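Local coordinates for histone-lysine N-methyltransferase family member SUVH9 (Arabidopsis thaliana, PDB 4NJ5), which takes part in gene silencing without methyltransferase activity of its own and may bind methylated DNA and recruit RNA polymerase V to chromatin, at residues C302-C308 and C344-C350; I322-Y326 and R351-T355; N327-I331 and H382-F386; L30-E34 and R46-K50. One frame throughout, in Å; residues are numbered along the deposited sequence.

Contact 1. Residues C302-C308 and C344-C350; sequences CDCVNGC and CQCPPSC. With ZN (zinc ion), chain C; ZN (zinc ion), chain D; ZN (zinc ion), chain B.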
loop_
_atom_site.group_PDB
_atom_site.type_symbol
_atom_site.label_atom_id
_atom_site.label_comp_id
_atom_site.label_asym_id
_atom_site.label_seq_id
_atom_site.Cartn_x
_atom_site.Cartn_y
_atom_site.Cartn_z
ATOM N N CYS A 302 -1.945 24.988 -18.944
ATOM C CA CYS A 302 -3.370 25.184 -18.719
ATOM C C CYS A 302 -3.607 26.435 -17.874
ATOM O O CYS A 302 -2.666 27.010 -17.317
ATOM C CB CYS A 302 -4.001 23.954 -18.066
ATOM S SG CYS A 302 -3.422 23.637 -16.400
ATOM N N ASP A 303 -4.867 26.848 -17.784
ATOM C CA ASP A 303 -5.237 28.078 -17.088
ATOM C C ASP A 303 -6.121 27.808 -15.871
ATOM O O ASP A 303 -7.020 28.592 -15.564
ATOM C CB ASP A 303 -5.953 29.025 -18.054
ATOM C CG ASP A 303 -7.188 28.398 -18.685
ATOM O OD1 ASP A 303 -7.453 27.204 -18.434
ATOM O OD2 ASP A 303 -7.891 29.097 -19.444
ATOM N N CYS A 304 -5.856 26.700 -15.183
ATOM C CA CYS A 304 -6.689 26.266 -14.061
ATOM C C CYS A 304 -6.270 26.906 -12.746
ATOM O O CYS A 304 -5.721 26.240 -11.870
ATOM C CB CYS A 304 -6.648 24.742 -13.927
ATOM S SG CYS A 304 -7.232 23.885 -15.388
ATOM N N VAL A 305 -6.564 28.195 -12.604
ATOM C CA VAL A 305 -6.095 28.984 -11.468
ATOM C C VAL A 305 -6.555 28.468 -10.099
ATOM O O VAL A 305 -6.039 28.901 -9.069
ATOM C CB VAL A 305 -6.493 30.459 -11.625
ATOM C CG1 VAL A 305 -5.896 31.023 -12.904
ATOM C CG2 VAL A 305 -8.007 30.597 -11.637
ATOM N N ASN A 306 -7.515 27.547 -10.088
ATOM C CA ASN A 306 -7.937 26.901 -8.846
ATOM C C ASN A 306 -7.592 25.417 -8.778
ATOM O O ASN A 306 -8.140 24.686 -7.947
ATOM C CB ASN A 306 -9.436 27.087 -8.612
ATOM C CG ASN A 306 -9.751 28.345 -7.839
ATOM O OD1 ASN A 306 -9.357 28.489 -6.682
ATOM N ND2 ASN A 306 -10.474 29.262 -8.468
ATOM N N GLY A 307 -6.685 24.977 -9.645
ATOM C CA GLY A 307 -6.315 23.575 -9.713
ATOM C C GLY A 307 -6.996 22.877 -10.876
ATOM O O GLY A 307 -8.128 23.211 -11.226
ATOM N N CYS A 308 -6.307 21.916 -11.485
ATOM C CA CYS A 308 -6.880 21.188 -12.614
ATOM C C CYS A 308 -8.105 20.392 -12.197
ATOM O O CYS A 308 -8.063 19.625 -11.241
ATOM C CB CYS A 308 -5.852 20.255 -13.261
ATOM S SG CYS A 308 -4.595 21.093 -14.249
ATOM N N CYS A 344 1.869 26.369 -16.735
ATOM C CA CYS A 344 0.514 26.251 -16.200
ATOM C C CYS A 344 0.247 27.262 -15.087
ATOM O O CYS A 344 1.153 27.648 -14.347
ATOM C CB CYS A 344 0.242 24.829 -15.712
ATOM S SG CYS A 344 0.366 23.595 -17.020
ATOM N N GLN A 345 -1.006 27.689 -14.979
ATOM C CA GLN A 345 -1.386 28.724 -14.027
ATOM C C GLN A 345 -2.029 28.143 -12.774
ATOM O O GLN A 345 -2.475 28.882 -11.896
ATOM C CB GLN A 345 -2.313 29.737 -14.695
ATOM C CG GLN A 345 -1.629 30.547 -15.783
ATOM C CD GLN A 345 -2.604 31.358 -16.611
ATOM O OE1 GLN A 345 -3.417 30.804 -17.346
ATOM N NE2 GLN A 345 -2.525 32.679 -16.495
ATOM N N CYS A 346 -2.079 26.819 -12.695
ATOM C CA CYS A 346 -2.553 26.161 -11.488
ATOM C C CYS A 346 -1.507 26.295 -10.384
ATOM O O CYS A 346 -0.312 26.378 -10.667
ATOM C CB CYS A 346 -2.885 24.689 -11.761
ATOM S SG CYS A 346 -1.594 23.768 -12.619
ATOM N N PRO A 347 -1.961 26.343 -9.123
ATOM C CA PRO A 347 -1.084 26.435 -7.951
ATOM C C PRO A 347 -0.396 25.098 -7.668
ATOM O O PRO A 347 -0.733 24.106 -8.311
ATOM C CB PRO A 347 -2.062 26.782 -6.825
ATOM C CG PRO A 347 -3.346 26.178 -7.258
ATOM C CD PRO A 347 -3.386 26.367 -8.744
ATOM N N PRO A 348 0.575 25.075 -6.738
ATOM C CA PRO A 348 1.251 23.833 -6.347
ATOM C C PRO A 348 0.307 22.740 -5.846
ATOM O O PRO A 348 0.649 21.560 -5.929
ATOM C CB PRO A 348 2.169 24.288 -5.212
ATOM C CG PRO A 348 2.512 25.682 -5.573
ATOM C CD PRO A 348 1.264 26.261 -6.192
ATOM N N SER A 349 -0.861 23.122 -5.341
ATOM C CA SER A 349 -1.804 22.152 -4.793
ATOM C C SER A 349 -2.582 21.389 -5.868
ATOM O O SER A 349 -3.347 20.480 -5.550
ATOM C CB SER A 349 -2.791 22.838 -3.849
ATOM O OG SER A 349 -3.722 23.616 -4.579
ATOM N N CYS A 350 -2.398 21.766 -7.131
ATOM C CA CYS A 350 -3.082 21.089 -8.232
ATOM C C CYS A 350 -2.804 19.584 -8.255
ATOM O O CYS A 350 -1.671 19.148 -8.049
ATOM C CB CYS A 350 -2.684 21.700 -9.574
ATOM S SG CYS A 350 -3.250 20.728 -10.984
HETATM ZN ZN ZN C . -2.772 21.796 -13.043
HETATM ZN ZN ZN D . -5.576 22.360 -15.894
HETATM ZN ZN ZN B . -1.581 22.225 -16.520
HETATM O O HOH W 1 -5.703 23.121 -6.194
#
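C302 and C344 bring two irregular segments side by side, joined here by a backbone bond from Q345 N to C302 O (2.9 Å), and the run continues through V305 opposite C346 to G307 opposite C350. Along this seam C304 O faces the CA-H of C346, while the type I turn from C304 to G307 lets C308 fold back toward the metals. Side chains meet here mainly through sulfur and metal. SG of C302 lies between two zinc ions, 2.3 Å from the zinc that C344 SG also binds and, less tightly, 2.6 Å from the zinc held by C304 SG and C308 SG. C308 SG is a second bridge: it joins that zinc to the one bound by C346 SG and C350 SG, with 2.3 Å from C308 SG to each. Backbone N-H groups also grip the sulfurs. C302 N points at C344 SG, and C308 N at C350 SG (both 3.3 Å), the latter almost straight at 163°; such bonds would be expected to ease the negative charge gathered on the thiolates. C350 sends SG out anti to its own backbone N (chi1 169°), which carries the sulfur across to both the metal and C308 N. At the margin, the extended Q345 lays OE1 beside D303 CB. C312, C314 and C340 complete the three four-cysteine sites, with C340 as the third bridge. Nine cysteines holding three zinc ions in a triangle are the signature of the pre-SET domain of Suvar3-9 proteins.

Contact 2. Residues I322-Y326 and R351-T355; sequences IAYDY and RNRVT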
loop_
_atom_site.group_PDB
_atom_site.type_symbol
_atom_site.label_atom_id
_atom_site.label_comp_id
_atom_site.label_asym_id
_atom_site.label_seq_id
_atom_site.Cartn_x
_atom_site.Cartn_y
_atom_site.Cartn_z
ATOM N N ILE A 322 -6.711 13.159 -16.639
ATOM C CA ILE A 322 -5.648 13.523 -15.715
ATOM C C ILE A 322 -5.191 12.278 -14.964
ATOM O O ILE A 322 -6.006 11.545 -14.410
ATOM C CB ILE A 322 -6.124 14.585 -14.710
ATOM C CG1 ILE A 322 -6.586 15.846 -15.440
ATOM C CG2 ILE A 322 -5.012 14.932 -13.736
ATOM C CD1 ILE A 322 -5.454 16.670 -16.013
ATOM N N ALA A 323 -3.883 12.043 -14.953
ATOM C CA ALA A 323 -3.318 10.809 -14.409
ATOM C C ALA A 323 -3.699 10.508 -12.956
ATOM O O ALA A 323 -3.802 9.346 -12.575
ATOM C CB ALA A 323 -1.808 10.807 -14.567
ATOM N N TYR A 324 -3.909 11.543 -12.148
ATOM C CA TYR A 324 -4.069 11.341 -10.710
ATOM C C TYR A 324 -5.412 11.816 -10.179
ATOM O O TYR A 324 -6.034 12.712 -10.752
ATOM C CB TYR A 324 -2.956 12.058 -9.944
ATOM C CG TYR A 324 -1.601 11.972 -10.597
ATOM C CD1 TYR A 324 -0.736 10.922 -10.319
ATOM C CD2 TYR A 324 -1.179 12.948 -11.487
ATOM C CE1 TYR A 324 0.510 10.848 -10.912
ATOM C CE2 TYR A 324 0.063 12.884 -12.085
ATOM C CZ TYR A 324 0.905 11.833 -11.794
ATOM O OH TYR A 324 2.145 11.767 -12.393
ATOM N N ASP A 325 -5.850 11.214 -9.074
ATOM C CA ASP A 325 -7.034 11.692 -8.368
ATOM C C ASP A 325 -6.659 12.884 -7.486
ATOM O O ASP A 325 -5.532 13.379 -7.562
ATOM C CB ASP A 325 -7.723 10.567 -7.564
ATOM C CG ASP A 325 -6.857 10.004 -6.429
ATOM O OD1 ASP A 325 -5.786 10.565 -6.110
ATOM O OD2 ASP A 325 -7.276 8.988 -5.831
ATOM N N TYR A 326 -7.585 13.336 -6.648
ATOM C CA TYR A 326 -7.316 14.498 -5.802
ATOM C C TYR A 326 -6.490 14.176 -4.558
ATOM O O TYR A 326 -6.220 15.056 -3.743
ATOM C CB TYR A 326 -8.618 15.212 -5.424
ATOM C CG TYR A 326 -9.239 15.942 -6.590
ATOM C CD1 TYR A 326 -8.905 17.265 -6.867
ATOM C CD2 TYR A 326 -10.144 15.303 -7.428
ATOM C CE1 TYR A 326 -9.463 17.935 -7.942
ATOM C CE2 TYR A 326 -10.707 15.963 -8.504
ATOM C CZ TYR A 326 -10.365 17.278 -8.756
ATOM O OH TYR A 326 -10.928 17.934 -9.827
ATOM N N ARG A 351 -3.843 18.798 -8.520
ATOM C CA ARG A 351 -3.722 17.339 -8.524
ATOM C C ARG A 351 -2.821 16.808 -9.641
ATOM O O ARG A 351 -2.443 15.640 -9.634
ATOM C CB ARG A 351 -5.100 16.681 -8.618
ATOM C CG ARG A 351 -5.761 16.804 -9.985
ATOM C CD ARG A 351 -7.076 16.041 -10.025
ATOM N NE ARG A 351 -7.872 16.376 -11.203
ATOM C CZ ARG A 351 -8.325 15.486 -12.078
ATOM N NH1 ARG A 351 -8.064 14.197 -11.916
ATOM N NH2 ARG A 351 -9.041 15.885 -13.121
ATOM N N ASN A 352 -2.481 17.657 -10.604
ATOM C CA ASN A 352 -1.636 17.219 -11.706
ATOM C C ASN A 352 -0.172 17.616 -11.509
ATOM O O ASN A 352 0.559 17.850 -12.474
ATOM C CB ASN A 352 -2.169 17.736 -13.046
ATOM C CG ASN A 352 -1.673 16.915 -14.221
ATOM O OD1 ASN A 352 -1.400 15.721 -14.086
ATOM N ND2 ASN A 352 -1.536 17.557 -15.378
ATOM N N ARG A 353 0.248 17.686 -10.249
ATOM C CA ARG A 353 1.632 18.017 -9.914
ATOM C C ARG A 353 2.204 17.038 -8.889
ATOM O O ARG A 353 2.851 17.448 -7.934
ATOM C CB ARG A 353 1.731 19.450 -9.376
ATOM C CG ARG A 353 1.396 20.546 -10.384
ATOM C CD ARG A 353 1.631 21.930 -9.784
ATOM N NE ARG A 353 1.262 23.020 -10.688
ATOM C CZ ARG A 353 2.087 23.569 -11.578
ATOM N NH1 ARG A 353 3.329 23.122 -11.697
ATOM N NH2 ARG A 353 1.670 24.564 -12.352
ATOM N N VAL A 354 1.974 15.746 -9.096
ATOM C CA VAL A 354 2.364 14.733 -8.116
ATOM C C VAL A 354 3.872 14.471 -8.040
ATOM O O VAL A 354 4.496 14.732 -7.011
ATOM C CB VAL A 354 1.606 13.405 -8.349
ATOM C CG1 VAL A 354 2.123 12.315 -7.415
ATOM C CG2 VAL A 354 0.118 13.615 -8.143
ATOM N N THR A 355 4.456 13.963 -9.122
ATOM C CA THR A 355 5.842 13.489 -9.084
ATOM C C THR A 355 6.889 14.601 -8.967
ATOM O O THR A 355 8.008 14.352 -8.513
ATOM C CB THR A 355 6.180 12.584 -10.292
ATOM O OG1 THR A 355 6.164 13.357 -11.497
ATOM C CG2 THR A 355 5.178 11.444 -10.404
HETATM O O HOH W 2 -8.847 12.399 -13.823
HETATM O O HOH W 3 -2.199 13.806 -15.921
#
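R351 reaches into the curve of I322-Y326 and is held there on both faces and at its edge. I322 covers one face of the guanidinium, its CG1 3.4 Å from NH2, and the Y326 ring covers the opposite one, tilted 24° to the guanidinium plane. R351 CD sits over the centre of that ring, 3.6 Å from the centroid, in a CH-pi contact. NH1 donates to Y324 O (2.8 Å), meeting the oxygen nearly end-on (C=O...N 163°), and also to a water that in turn donates to I322 O. CG of R351 lies between the backbone N and the carbonyl carbon (chi1 72°), and the extended chain beyond it takes the guanidinium to I322 and Y324 O. Further along, V354 places CG2 over a face of the Y324 ring, 3.5 Å from the centroid, with A323 CB on the other face. N352 OD1 lies at the edge of the same ring and takes a bond from a second water, which accepts from A323 N. In the next shell, NE and NH2 of R351 donate to the carbonyls of C308 and G309, and ND2 of N352 donates to H338 O, fixing the amide beside the zinc cluster. With R351 cut back to an alanine, Y324 O would probably lose its N-H donor and a gap open between I322 and Y326. What results is a buried cation whose named partners are neutral carbonyl oxygens and a water, consistent with a group held by shape and directed bonds.

Contact 3. Residues N327-I331 and H382-F386; sequences NGTLI and HAGAF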
loop_
_atom_site.group_PDB
_atom_site.type_symbol
_atom_site.label_atom_id
_atom_site.label_comp_id
_atom_site.label_asym_id
_atom_site.label_seq_id
_atom_site.Cartn_x
_atom_site.Cartn_y
_atom_site.Cartn_z
ATOM N N ASN A 327 -6.083 12.918 -4.417
ATOM C CA ASN A 327 -5.259 12.509 -3.286
ATOM C C ASN A 327 -3.825 12.236 -3.738
ATOM O O ASN A 327 -2.982 11.796 -2.953
ATOM C CB ASN A 327 -5.858 11.274 -2.610
ATOM C CG ASN A 327 -5.375 11.094 -1.182
ATOM O OD1 ASN A 327 -5.061 12.064 -0.493
ATOM N ND2 ASN A 327 -5.318 9.843 -0.731
ATOM N N GLY A 328 -3.559 12.501 -5.014
ATOM C CA GLY A 328 -2.234 12.315 -5.583
ATOM C C GLY A 328 -1.974 10.893 -6.046
ATOM O O GLY A 328 -0.836 10.521 -6.328
ATOM N N THR A 329 -3.040 10.102 -6.134
ATOM C CA THR A 329 -2.928 8.676 -6.430
ATOM C C THR A 329 -3.120 8.384 -7.915
ATOM O O THR A 329 -4.049 8.896 -8.541
ATOM C CB THR A 329 -3.963 7.865 -5.615
ATOM O OG1 THR A 329 -3.875 8.228 -4.232
ATOM C CG2 THR A 329 -3.718 6.373 -5.756
ATOM N N LEU A 330 -2.236 7.565 -8.477
ATOM C CA LEU A 330 -2.367 7.148 -9.871
ATOM C C LEU A 330 -3.669 6.373 -10.064
ATOM O O LEU A 330 -3.959 5.442 -9.314
ATOM C CB LEU A 330 -1.176 6.287 -10.306
ATOM C CG LEU A 330 -1.190 5.858 -11.780
ATOM C CD1 LEU A 330 -1.002 7.061 -12.692
ATOM C CD2 LEU A 330 -0.138 4.795 -12.073
ATOM N N ILE A 331 -4.449 6.763 -11.069
ATOM C CA ILE A 331 -5.722 6.107 -11.354
ATOM C C ILE A 331 -5.525 4.845 -12.198
ATOM O O ILE A 331 -6.013 3.770 -11.846
ATOM C CB ILE A 331 -6.704 7.065 -12.061
ATOM C CG1 ILE A 331 -6.972 8.295 -11.186
ATOM C CG2 ILE A 331 -8.006 6.347 -12.389
ATOM C CD1 ILE A 331 -7.757 9.397 -11.882
ATOM N N HIS A 382 0.354 3.145 -0.067
ATOM C CA HIS A 382 -0.915 2.682 -0.608
ATOM C C HIS A 382 -0.862 2.478 -2.120
ATOM O O HIS A 382 0.015 3.008 -2.805
ATOM C CB HIS A 382 -2.064 3.612 -0.213
ATOM C CG HIS A 382 -1.980 4.982 -0.811
ATOM N ND1 HIS A 382 -1.380 6.041 -0.164
ATOM C CD2 HIS A 382 -2.449 5.473 -1.983
ATOM C CE1 HIS A 382 -1.471 7.123 -0.918
ATOM N NE2 HIS A 382 -2.116 6.805 -2.026
ATOM N N ALA A 383 -1.811 1.694 -2.620
ATOM C CA ALA A 383 -1.874 1.334 -4.030
ATOM C C ALA A 383 -2.003 2.558 -4.925
ATOM O O ALA A 383 -2.898 3.379 -4.735
ATOM C CB ALA A 383 -3.034 0.381 -4.272
ATOM N N GLY A 384 -1.101 2.675 -5.895
ATOM C CA GLY A 384 -1.149 3.764 -6.854
ATOM C C GLY A 384 -0.459 5.036 -6.397
ATOM O O GLY A 384 -0.444 6.032 -7.120
ATOM N N ALA A 385 0.113 5.011 -5.197
ATOM C CA ALA A 385 0.798 6.189 -4.658
ATOM C C ALA A 385 2.199 6.358 -5.242
ATOM O O ALA A 385 2.875 5.379 -5.556
ATOM C CB ALA A 385 0.866 6.117 -3.144
ATOM N N PHE A 386 2.630 7.610 -5.380
ATOM C CA PHE A 386 3.967 7.923 -5.879
ATOM C C PHE A 386 5.005 7.732 -4.785
ATOM O O PHE A 386 4.839 8.216 -3.667
ATOM C CB PHE A 386 4.022 9.358 -6.406
ATOM C CG PHE A 386 5.420 9.857 -6.688
ATOM C CD1 PHE A 386 6.183 9.298 -7.698
ATOM C CD2 PHE A 386 5.958 10.901 -5.949
ATOM C CE1 PHE A 386 7.467 9.765 -7.965
ATOM C CE2 PHE A 386 7.236 11.374 -6.209
ATOM C CZ PHE A 386 7.992 10.805 -7.221
#
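T329 and L330 run past the turn formed by H382-A385, and two hydrogen bonds tie them to it. One is between backbones: L330 N donates to G384 O at 2.7 Å. The other joins side chains that approach from opposite directions, T329 OG1 meeting H382 NE2 near the plane of the imidazole at 3.2 Å; either group could supply the proton. Within the turn itself, A385 N bonds to H382 O, closing a type II turn, and A385 CB lies over one face of the H382 ring.

Van der Waals contacts fill in between. The T329 methyl stands anti to the backbone N (chi1 -51° for OG1), which drops CG2 onto the turn, 3.3 Å from A383 O, while L330 CB rests 3.3 Å from G384 O. G384 has a positive phi of 86°, and a CB there would collide with both T329 CG2 and L330 O, so the close approach depends on its bare backbone. Replacing T329 by alanine would remove both branches and is likely to leave H382 NE2 without its hydroxyl partner and the turn with a gap beside A383 O.

Beyond the pair, D325 OD1 accepts from T329 N, and the backbones of G384 and A385 bond to A490 of strand 485-490. A glycine-bearing type II turn thus leads into strand 386-389 and makes this a buried seam between the pre-SET and SET regions.

Contact 4. Residues L30-E34 and R46-K50; sequences LMMEE and RADGK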
loop_
_atom_site.group_PDB
_atom_site.type_symbol
_atom_site.label_atom_id
_atom_site.label_comp_id
_atom_site.label_asym_id
_atom_site.label_seq_id
_atom_site.Cartn_x
_atom_site.Cartn_y
_atom_site.Cartn_z
ATOM N N LEU A 30 -15.492 6.087 -7.181
ATOM C CA LEU A 30 -16.582 6.720 -6.446
ATOM C C LEU A 30 -16.157 8.094 -5.939
ATOM O O LEU A 30 -16.945 9.068 -5.958
ATOM C CB LEU A 30 -16.999 5.841 -5.269
ATOM C CG LEU A 30 -17.612 4.508 -5.683
ATOM C CD1 LEU A 30 -17.906 3.637 -4.473
ATOM C CD2 LEU A 30 -18.880 4.751 -6.493
ATOM N N MET A 31 -14.901 8.175 -5.502
ATOM C CA MET A 31 -14.325 9.451 -5.090
ATOM C C MET A 31 -14.202 10.441 -6.257
ATOM O O MET A 31 -14.475 11.630 -6.100
ATOM C CB MET A 31 -12.974 9.245 -4.392
ATOM C CG MET A 31 -13.010 8.201 -3.284
ATOM S SD MET A 31 -12.002 8.566 -1.840
ATOM C CE MET A 31 -13.281 9.202 -0.768
ATOM N N MET A 32 -13.804 9.973 -7.432
ATOM C CA MET A 32 -13.709 10.882 -8.572
ATOM C C MET A 32 -15.100 11.366 -8.974
ATOM O O MET A 32 -15.287 12.521 -9.346
ATOM C CB MET A 32 -12.997 10.214 -9.754
ATOM C CG MET A 32 -11.479 10.151 -9.607
ATOM S SD MET A 32 -10.744 11.801 -9.550
ATOM C CE MET A 32 -11.028 12.352 -11.231
ATOM N N GLU A 33 -16.084 10.479 -8.866
ATOM C CA GLU A 33 -17.444 10.819 -9.262
ATOM C C GLU A 33 -18.036 11.874 -8.344
ATOM O O GLU A 33 -18.643 12.842 -8.808
ATOM C CB GLU A 33 -18.337 9.572 -9.317
ATOM C CG GLU A 33 -18.067 8.653 -10.510
ATOM C CD GLU A 33 -18.184 9.359 -11.857
ATOM O OE1 GLU A 33 -19.276 9.318 -12.465
ATOM O OE2 GLU A 33 -17.177 9.944 -12.314
ATOM N N GLU A 34 -17.843 11.699 -7.041
ATOM C CA GLU A 34 -18.364 12.673 -6.084
ATOM C C GLU A 34 -17.605 14.010 -6.136
ATOM O O GLU A 34 -18.196 15.067 -5.929
ATOM C CB GLU A 34 -18.364 12.091 -4.666
ATOM C CG GLU A 34 -19.155 12.893 -3.645
ATOM C CD GLU A 34 -20.499 12.261 -3.306
ATOM O OE1 GLU A 34 -21.219 11.828 -4.233
ATOM O OE2 GLU A 34 -20.837 12.201 -2.104
ATOM N N ARG A 46 -15.607 11.436 3.696
ATOM C CA ARG A 46 -16.141 10.864 2.481
ATOM C C ARG A 46 -15.455 9.526 2.211
ATOM O O ARG A 46 -16.027 8.636 1.575
ATOM C CB ARG A 46 -15.865 11.857 1.357
ATOM C CG ARG A 46 -16.124 11.387 -0.051
ATOM C CD ARG A 46 -15.195 12.201 -0.952
ATOM N NE ARG A 46 -15.919 13.209 -1.691
ATOM C CZ ARG A 46 -17.149 13.604 -1.381
ATOM N NH1 ARG A 46 -17.824 13.092 -0.344
ATOM N NH2 ARG A 46 -17.710 14.524 -2.118
ATOM N N ALA A 47 -14.226 9.397 2.709
ATOM C CA ALA A 47 -13.439 8.171 2.570
ATOM C C ALA A 47 -14.152 6.925 3.105
ATOM O O ALA A 47 -14.249 5.916 2.405
ATOM C CB ALA A 47 -12.070 8.338 3.231
ATOM N N ASP A 48 -14.658 6.996 4.332
ATOM C CA ASP A 48 -15.310 5.845 4.950
ATOM C C ASP A 48 -16.602 5.437 4.239
ATOM O O ASP A 48 -16.834 4.252 3.982
ATOM C CB ASP A 48 -15.559 6.115 6.438
ATOM C CG ASP A 48 -14.284 6.073 7.267
ATOM O OD1 ASP A 48 -13.194 6.259 6.695
ATOM O OD2 ASP A 48 -14.378 5.850 8.493
ATOM N N GLY A 49 -17.428 6.427 3.915
ATOM C CA GLY A 49 -18.664 6.183 3.201
ATOM C C GLY A 49 -18.416 5.586 1.826
ATOM O O GLY A 49 -19.120 4.665 1.403
ATOM N N LYS A 50 -17.409 6.106 1.128
ATOM C CA LYS A 50 -17.067 5.598 -0.199
ATOM C C LYS A 50 -16.478 4.191 -0.121
ATOM O O LYS A 50 -16.688 3.367 -1.012
ATOM C CB LYS A 50 -16.114 6.555 -0.918
ATOM C CG LYS A 50 -16.786 7.388 -2.002
ATOM C CD LYS A 50 -18.120 7.947 -1.542
ATOM C CE LYS A 50 -18.866 8.592 -2.700
ATOM N NZ LYS A 50 -20.321 8.751 -2.425
#
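L30 meets K50 where two consecutive helices, 8-35 and 46-60, pack against each other; the short segments pass with axes 10.6 Å apart and directions 124° apart, and the polar side of the interface is a salt-bridge network. L30 lays CB against the aliphatic CG of K50 (3.6 Å), and its CD1 approaches the K50 carbonyl; the leucine also touches K53 and M57 of the same second helix. M31 is the main apolar link. Its chain bends at the second and third torsions (chi2 -143°), a course that carries the terminal methyl between the helices, where CE touches A47 CA at 3.5 Å and R46 CD at 3.6 Å, sliding past the arginine in the reverse direction. One turn beyond L30, E34 supplies the negative charge for two cationic side chains. R46 is poorly ordered, and its closest approach to the glutamate is doubtful in the model; the long pair between E34 OE2 and R46 NH1 rests on charge alone, with the oxygen well out of the guanidinium plane. The K50 and E34 side chains cross at about a right angle, bringing NZ to 3.5 Å from E34 OE2.

How the contacts relate
Distance from the zinc triangle orders the four contacts. Contact 2 sits about 11 Å from contact 1, centre to centre, and is wired to it through two arginines: R351 is one link, and R353, whose NH2 makes a weak hydrogen bond to C346 O (3.2 Å), is the other. Contact 3 follows, its centre about 9 Å from that of contact 2; I331 N bonds, probably, to A323 O, and T355 packs on F386, so the pre-SET loops meet the SET side here. Contact 4 stands apart, about 23 Å from contact 1, centre to centre, yet M32 of its first helix packs on D325, Y326 and R351, which brings the N-terminal helix against contact 2.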